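Local coordinates for protein Rv1364c/MT1410 (Mycobacterium tuberculosis, PDB 3KE6) that probably acts in sigma-factor control, joining a manganese-binding PP2C-type (RsbU-like) phosphatase domain to an RsbW-like anti-sigma kinase domain, at residues 64-69 and 124-129; 144-149 and 175-180; 182-187 and 251-256. One frame throughout, in Å; residues are numbered along the deposited sequence.

Contact 1: 64-69 and 124-129; sequences RLVLVV and VGSLDF
With its CG set between its own backbone N and carbonyl carbon (chi1 66°), Arg64 rises from the sheet and leans toward Ser126, while Phe129, whose CG stands beside its backbone N (chi1 -62°), turns its ring onto the start of 64-69. The arginine's NE comes 3.5 Å from Ser126 OG, which lies at the edge of the guanidinium near its plane. The Phe129 ring takes Arg64 CA over one face, offset toward the rim, and its CZ reaches Leu65 CB at 3.7 Å. A flat aromatic suits this end of the pairing because it covers main chain and leucine together.

Beyond it the strands run antiparallel. Leu65 and Leu127 form one hydrogen-bonded pair, with Leu127 N donating to Leu65 O at 2.8 Å and 172°, and Leu67 and Gly125 form the next, with Leu67 N reaching Gly125 O at 2.8 Å. Between and beyond these lie the non-hydrogen-bonded pairs Val66-Ser126 and Val68-Val124. Valines suit extended chain, and Val66 CG1 meets Val124 CG1 at 4.0 Å.

The two faces differ. Leu65, Leu67 and Leu127 point into the space between the sheets of the PP2C-type sandwich, where Leu67 and Leu127 pack on Met254; the opposite face carries Arg64, Ser126, Val66, Val68 and Val124. Strand 64-71 ends at Asp71, a manganese ligand. Backbone bonding thus fixes the register, the leucines join the sheets through apolar packing, Phe129 O adds a hydrogen bond from Arg256 NH1, and polar side chains appear at the less buried end.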
# COMPACT_ATOMS: atom_id res chain seq x y z
N ARG A 64 -2.76 10.24 6.47
CA ARG A 64 -1.49 10.12 5.77
C ARG A 64 -1.11 8.68 5.43
O ARG A 64 -1.66 7.73 6.01
CB ARG A 64 -0.36 10.77 6.61
CG ARG A 64 -0.07 10.06 7.93
CD ARG A 64 0.47 10.98 9.00
NE ARG A 64 1.55 10.36 9.77
CZ ARG A 64 1.40 9.66 10.90
NH1 ARG A 64 2.49 9.14 11.50
NH2 ARG A 64 0.20 9.49 11.45
N LEU A 65 -0.17 8.56 4.49
CA LEU A 65 0.43 7.29 4.06
C LEU A 65 1.94 7.31 4.39
O LEU A 65 2.67 8.21 3.95
CB LEU A 65 0.24 7.08 2.55
CG LEU A 65 0.76 5.74 2.01
CD1 LEU A 65 0.14 4.54 2.74
CD2 LEU A 65 0.53 5.61 0.53
N VAL A 66 2.40 6.31 5.13
CA VAL A 66 3.82 6.21 5.49
C VAL A 66 4.51 5.03 4.78
O VAL A 66 4.06 3.87 4.86
CB VAL A 66 4.03 6.10 7.03
CG1 VAL A 66 5.50 5.99 7.33
CG2 VAL A 66 3.43 7.32 7.76
N LEU A 67 5.58 5.34 4.05
CA LEU A 67 6.31 4.38 3.24
C LEU A 67 7.66 4.09 3.86
O LEU A 67 8.31 4.98 4.41
CB LEU A 67 6.52 4.93 1.83
CG LEU A 67 5.25 5.14 1.02
CD1 LEU A 67 5.58 5.64 -0.37
CD2 LEU A 67 4.38 3.84 0.98
N VAL A 68 8.10 2.84 3.77
CA VAL A 68 9.36 2.43 4.39
C VAL A 68 10.10 1.49 3.49
O VAL A 68 9.52 0.53 3.00
CB VAL A 68 9.13 1.68 5.75
CG1 VAL A 68 10.46 1.11 6.31
CG2 VAL A 68 8.44 2.59 6.77
N VAL A 69 11.37 1.76 3.28
CA VAL A 69 12.29 0.78 2.70
C VAL A 69 13.54 0.76 3.59
O VAL A 69 14.00 1.80 4.03
CB VAL A 69 12.62 1.12 1.23
CG1 VAL A 69 13.94 0.55 0.84
CG2 VAL A 69 11.53 0.58 0.30
N VAL A 124 12.37 6.55 4.97
CA VAL A 124 10.99 6.65 5.41
C VAL A 124 10.36 7.94 4.89
O VAL A 124 10.98 8.99 4.95
CB VAL A 124 10.91 6.69 6.94
CG1 VAL A 124 9.44 6.73 7.39
CG2 VAL A 124 11.65 5.50 7.54
N GLY A 125 9.12 7.85 4.42
CA GLY A 125 8.38 9.02 3.97
C GLY A 125 6.91 9.02 4.37
O GLY A 125 6.28 7.97 4.54
N SER A 126 6.36 10.22 4.53
CA SER A 126 4.97 10.39 4.93
C SER A 126 4.26 11.34 3.98
O SER A 126 4.65 12.49 3.84
CB SER A 126 4.89 10.93 6.35
OG SER A 126 3.62 10.66 6.91
N LEU A 127 3.21 10.84 3.34
CA LEU A 127 2.41 11.63 2.42
C LEU A 127 1.21 12.21 3.14
O LEU A 127 0.45 11.46 3.73
CB LEU A 127 1.91 10.73 1.29
CG LEU A 127 0.99 11.36 0.23
CD1 LEU A 127 1.69 12.54 -0.54
CD2 LEU A 127 0.51 10.29 -0.73
N ASP A 128 1.04 13.52 3.08
CA ASP A 128 -0.21 14.16 3.51
C ASP A 128 -1.22 14.14 2.34
O ASP A 128 -0.99 14.79 1.31
CB ASP A 128 0.03 15.59 3.98
CG ASP A 128 -1.26 16.28 4.43
OD1 ASP A 128 -1.64 16.12 5.60
OD2 ASP A 128 -1.88 17.00 3.62
N PHE A 129 -2.32 13.42 2.51
CA PHE A 129 -3.33 13.30 1.46
C PHE A 129 -3.94 14.63 1.02
O PHE A 129 -4.22 14.80 -0.16
CB PHE A 129 -4.48 12.34 1.85
CG PHE A 129 -4.05 10.93 2.10
CD1 PHE A 129 -4.53 10.24 3.20
CD2 PHE A 129 -3.16 10.29 1.24
CE1 PHE A 129 -4.13 8.92 3.43
CE2 PHE A 129 -2.76 8.98 1.49
CZ PHE A 129 -3.25 8.30 2.57

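Contact 2: 144-149 and 175-180; sequences PLLVTA and EVLNIG
Leu146 and Leu177 meet by their methyl ends, CD1 of the first against CD2 of the second, modelled 3.3 Å apart, a value not to be read closely at 2.6 Å resolution. The two side chains slide past each other in opposite directions. Leu177 gets there by its first torsion: CG stands opposite the carbonyl carbon (chi1 -51°), which brings the branch round toward Leu146 although its CB starts out to one side. Branched, apolar leucines suit this buried end.

Further along, the chains come together at Ala149 and Gly180, whose CA atoms are 4.7 Å apart. Ala149 CB lies 3.9 Å from Ile179 O and its CA 3.7 Å from Gly180 O, so a small methyl rests against peptide groups. Gly180 takes a positive phi of 97°, where a CB would press on the carbonyl of Ile179 and also crowd the Ala149 methyl; the residue without a side chain suits both demands.

In the PP2C-type sandwich this is a place where the two sheets approach at their margins: strand 173-176 is the outermost strand of the five-stranded antiparallel sheet, while strand 145-147 belongs to the other sheet, beside strand 182-186. The chain passes from one layer to the other through residues 177-181.

Around this first shell, Asp181 spans both chains, its OD1 accepting from Ala149 N and its OD2 from Asn178 N, which holds the turn at 178-180 against the end of 144-149. Thr148 OG1 bonds to Ser152 N in the turn that follows. Glu175 OE2 forms a salt bridge with Arg154 NH2, and Leu177 O receives a weak hydrogen bond from Arg256 NH2.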
# COMPACT_ATOMS: atom_id res chain seq x y z
N PRO A 144 15.17 8.60 -2.84
CA PRO A 144 14.07 8.31 -3.74
C PRO A 144 14.15 8.95 -5.11
O PRO A 144 14.66 10.06 -5.24
CB PRO A 144 12.87 8.89 -3.01
CG PRO A 144 13.23 8.78 -1.58
CD PRO A 144 14.68 9.07 -1.53
N LEU A 145 13.64 8.25 -6.12
CA LEU A 145 13.44 8.80 -7.46
C LEU A 145 12.05 9.41 -7.46
O LEU A 145 11.13 8.82 -6.90
CB LEU A 145 13.51 7.69 -8.52
CG LEU A 145 13.79 8.09 -9.98
CD1 LEU A 145 13.93 6.86 -10.89
CD2 LEU A 145 12.72 9.03 -10.51
N LEU A 146 11.91 10.58 -8.06
CA LEU A 146 10.59 11.18 -8.29
C LEU A 146 10.33 11.18 -9.79
O LEU A 146 11.09 11.74 -10.55
CB LEU A 146 10.53 12.62 -7.76
CG LEU A 146 9.39 13.55 -8.20
CD1 LEU A 146 8.22 13.46 -7.28
CD2 LEU A 146 9.87 14.98 -8.26
N VAL A 147 9.26 10.51 -10.20
CA VAL A 147 8.78 10.58 -11.58
C VAL A 147 7.53 11.45 -11.56
O VAL A 147 6.53 11.10 -10.90
CB VAL A 147 8.41 9.19 -12.13
CG1 VAL A 147 7.95 9.31 -13.56
CG2 VAL A 147 9.60 8.24 -12.00
N THR A 148 7.59 12.58 -12.25
CA THR A 148 6.47 13.50 -12.25
C THR A 148 5.42 13.08 -13.26
O THR A 148 5.63 12.14 -14.03
CB THR A 148 6.89 14.92 -12.60
OG1 THR A 148 7.38 14.94 -13.95
CG2 THR A 148 7.93 15.45 -11.62
N ALA A 149 4.28 13.79 -13.23
CA ALA A 149 3.17 13.57 -14.16
C ALA A 149 3.61 13.70 -15.61
O ALA A 149 3.25 12.87 -16.44
CB ALA A 149 2.04 14.55 -13.86
N GLU A 175 8.90 17.44 -0.27
CA GLU A 175 8.63 17.69 -1.68
C GLU A 175 7.13 17.69 -1.81
O GLU A 175 6.47 16.92 -1.14
CB GLU A 175 9.21 16.58 -2.57
CG GLU A 175 10.71 16.71 -2.86
CD GLU A 175 11.05 17.71 -3.96
OE1 GLU A 175 10.14 18.23 -4.65
OE2 GLU A 175 12.26 17.96 -4.15
N VAL A 176 6.59 18.56 -2.65
CA VAL A 176 5.16 18.55 -2.95
C VAL A 176 4.92 17.69 -4.19
O VAL A 176 5.45 17.99 -5.26
CB VAL A 176 4.58 19.97 -3.19
CG1 VAL A 176 5.25 20.66 -4.38
CG2 VAL A 176 3.08 19.89 -3.40
N LEU A 177 4.15 16.62 -4.03
CA LEU A 177 3.76 15.77 -5.14
C LEU A 177 2.37 16.17 -5.63
O LEU A 177 1.43 16.18 -4.85
CB LEU A 177 3.68 14.31 -4.69
CG LEU A 177 4.85 13.67 -3.96
CD1 LEU A 177 4.46 12.23 -3.59
CD2 LEU A 177 6.08 13.68 -4.80
N ASN A 178 2.24 16.47 -6.92
CA ASN A 178 0.93 16.81 -7.49
C ASN A 178 0.14 15.56 -7.86
O ASN A 178 0.60 14.45 -7.61
CB ASN A 178 1.12 17.72 -8.69
CG ASN A 178 1.64 19.07 -8.30
OD1 ASN A 178 0.96 19.81 -7.59
ND2 ASN A 178 2.86 19.39 -8.72
N ILE A 179 -1.06 15.71 -8.41
CA ILE A 179 -1.78 14.52 -8.87
C ILE A 179 -1.03 13.94 -10.08
O ILE A 179 -0.72 14.68 -11.04
CB ILE A 179 -3.25 14.81 -9.24
CG1 ILE A 179 -3.99 15.57 -8.13
CG2 ILE A 179 -3.96 13.50 -9.54
CD1 ILE A 179 -4.09 14.83 -6.86
N GLY A 180 -0.71 12.65 -10.03
CA GLY A 180 0.00 11.96 -11.12
C GLY A 180 1.50 11.85 -10.88
O GLY A 180 2.20 11.15 -11.60

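Contact 3: 182-187 and 251-256; sequences AILFYT and LLAMQR
Phe185 O accepts from Leu252 N at 2.7 Å and a nearly straight 169°, and Leu251 CA adds a weaker CA-H...O contact to the same oxygen at 3.4 Å. The return bond, Phe185 N to Leu252 O, is more bent at 138°. Ile183 and Met254 make the other hydrogen-bonded pair of these antiparallel strands, with Ile183 N reaching Met254 O at 2.9 Å.

Side chains alternate between two layers. Those of Ile183 and Met254 cross at an angle, CG2 of the first 3.7 Å from CG of the second; Met254 bends at its second torsion (chi2 89°), and its unbranched, flexible chain suits methionine to packing between the two sheets. On the same face are Phe185 and Leu252, and this layer meets Val69 and Leu67 of the opposing sheet.

The other face holds Ala182, Leu184 and Tyr186 with Leu251, Ala253 and Gln255. Leu184 CG lies 4.1 Å from Ala253 CB, the short alanines leaving room for Ile228 of helix 227-241. Tyr186 turns its hydroxyl to Pro143 O.

In the PP2C-type fold these neighbouring strands belong to the sheet covered by helix 227-241, with Asp188 and Asp247, both manganese ligands, just beyond their ends. The pair is largely apolar: backbone bonds set its register, and apolar contacts pack both faces.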
# COMPACT_ATOMS: atom_id res chain seq x y z
N ALA A 182 4.67 10.42 -9.10
CA ALA A 182 5.05 9.21 -8.40
C ALA A 182 6.44 9.33 -7.73
O ALA A 182 7.28 10.14 -8.14
CB ALA A 182 5.02 8.04 -9.36
N ILE A 183 6.66 8.51 -6.71
CA ILE A 183 7.93 8.46 -6.01
C ILE A 183 8.36 7.01 -5.74
O ILE A 183 7.54 6.18 -5.38
CB ILE A 183 7.85 9.22 -4.68
CG1 ILE A 183 9.23 9.31 -4.03
CG2 ILE A 183 6.90 8.55 -3.73
CD1 ILE A 183 9.23 10.12 -2.76
N LEU A 184 9.64 6.72 -5.92
CA LEU A 184 10.15 5.35 -5.88
C LEU A 184 11.22 5.13 -4.80
O LEU A 184 12.36 5.55 -4.93
CB LEU A 184 10.71 4.96 -7.26
CG LEU A 184 9.70 4.69 -8.40
CD1 LEU A 184 8.83 5.90 -8.76
CD2 LEU A 184 10.42 4.21 -9.65
N PHE A 185 10.83 4.48 -3.73
CA PHE A 185 11.75 3.99 -2.71
C PHE A 185 12.38 2.70 -3.23
O PHE A 185 11.67 1.83 -3.76
CB PHE A 185 10.99 3.71 -1.40
CG PHE A 185 10.66 4.95 -0.58
CD1 PHE A 185 10.87 4.96 0.80
CD2 PHE A 185 10.15 6.09 -1.17
CE1 PHE A 185 10.59 6.09 1.56
CE2 PHE A 185 9.88 7.23 -0.42
CZ PHE A 185 10.10 7.23 0.95
N TYR A 186 13.68 2.53 -3.03
CA TYR A 186 14.39 1.33 -3.50
C TYR A 186 15.61 1.04 -2.60
O TYR A 186 16.05 1.91 -1.86
CB TYR A 186 14.89 1.55 -4.94
CG TYR A 186 15.80 2.73 -4.98
CD1 TYR A 186 17.16 2.58 -4.86
CD2 TYR A 186 15.28 4.00 -5.03
CE1 TYR A 186 18.00 3.68 -4.84
CE2 TYR A 186 16.10 5.11 -5.03
CZ TYR A 186 17.46 4.95 -4.93
OH TYR A 186 18.26 6.04 -4.91
N THR A 187 16.16 -0.16 -2.71
CA THR A 187 17.38 -0.50 -2.01
C THR A 187 18.54 -0.48 -2.99
O THR A 187 18.33 -0.49 -4.21
CB THR A 187 17.32 -1.88 -1.31
OG1 THR A 187 16.76 -2.86 -2.19
CG2 THR A 187 16.49 -1.78 -0.04
N LEU A 251 11.79 -2.55 -4.38
CA LEU A 251 11.30 -1.33 -5.00
C LEU A 251 9.85 -1.11 -4.53
O LEU A 251 9.02 -2.01 -4.59
CB LEU A 251 11.41 -1.43 -6.51
CG LEU A 251 10.78 -0.31 -7.33
CD1 LEU A 251 11.37 1.05 -6.98
CD2 LEU A 251 10.98 -0.62 -8.79
N LEU A 252 9.59 0.08 -4.01
CA LEU A 252 8.30 0.40 -3.44
C LEU A 252 7.89 1.71 -4.02
O LEU A 252 8.54 2.72 -3.77
CB LEU A 252 8.39 0.50 -1.92
CG LEU A 252 7.14 1.02 -1.24
CD1 LEU A 252 5.99 -0.02 -1.32
CD2 LEU A 252 7.48 1.38 0.19
N ALA A 253 6.83 1.70 -4.83
CA ALA A 253 6.46 2.86 -5.63
C ALA A 253 5.07 3.30 -5.24
O ALA A 253 4.21 2.46 -4.95
CB ALA A 253 6.50 2.53 -7.09
N MET A 254 4.87 4.61 -5.23
CA MET A 254 3.55 5.16 -5.04
C MET A 254 3.33 6.38 -5.90
O MET A 254 4.20 7.23 -6.01
CB MET A 254 3.31 5.44 -3.56
CG MET A 254 3.69 6.77 -3.06
SD MET A 254 2.34 7.94 -3.25
CE MET A 254 3.04 9.25 -2.25
N GLN A 255 2.16 6.46 -6.53
CA GLN A 255 1.79 7.62 -7.31
C GLN A 255 0.62 8.26 -6.62
O GLN A 255 -0.31 7.58 -6.19
CB GLN A 255 1.41 7.23 -8.73
CG GLN A 255 0.74 8.35 -9.50
CD GLN A 255 0.41 7.99 -10.94
OE1 GLN A 255 0.87 8.64 -11.87
NE2 GLN A 255 -0.41 6.96 -11.12
N ARG A 256 0.66 9.58 -6.52
CA ARG A 256 -0.47 10.32 -5.99
C ARG A 256 -1.56 10.35 -7.05
O ARG A 256 -1.27 10.49 -8.24
CB ARG A 256 -0.04 11.74 -5.59
CG ARG A 256 -1.00 12.40 -4.63
CD ARG A 256 -0.55 13.78 -4.19
NE ARG A 256 -1.55 14.39 -3.31
CZ ARG A 256 -2.05 15.63 -3.40
NH1 ARG A 256 -2.96 16.01 -2.51
NH2 ARG A 256 -1.63 16.50 -4.33

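From the N terminus, contact 1 closes first, 124-129 returning beside 64-69 after a long excursion that contains helices 77-95 and 100-110. Contact 2 follows, closing a short, helix-free loop, and contact 3 comes last, its excursion carrying helices 198-212 and 227-241. The three stand in series; none encloses or crosses another. Contact 1 lies in one sheet of the sandwich, contact 3 in the other, and contact 2 bridges their margins. Arg256 of contact 3 probably bonds Phe129 O of contact 1 through NH1, Leu127 packs on Leu177 of contact 2, and strand 145-147 pairs directly with 182-186.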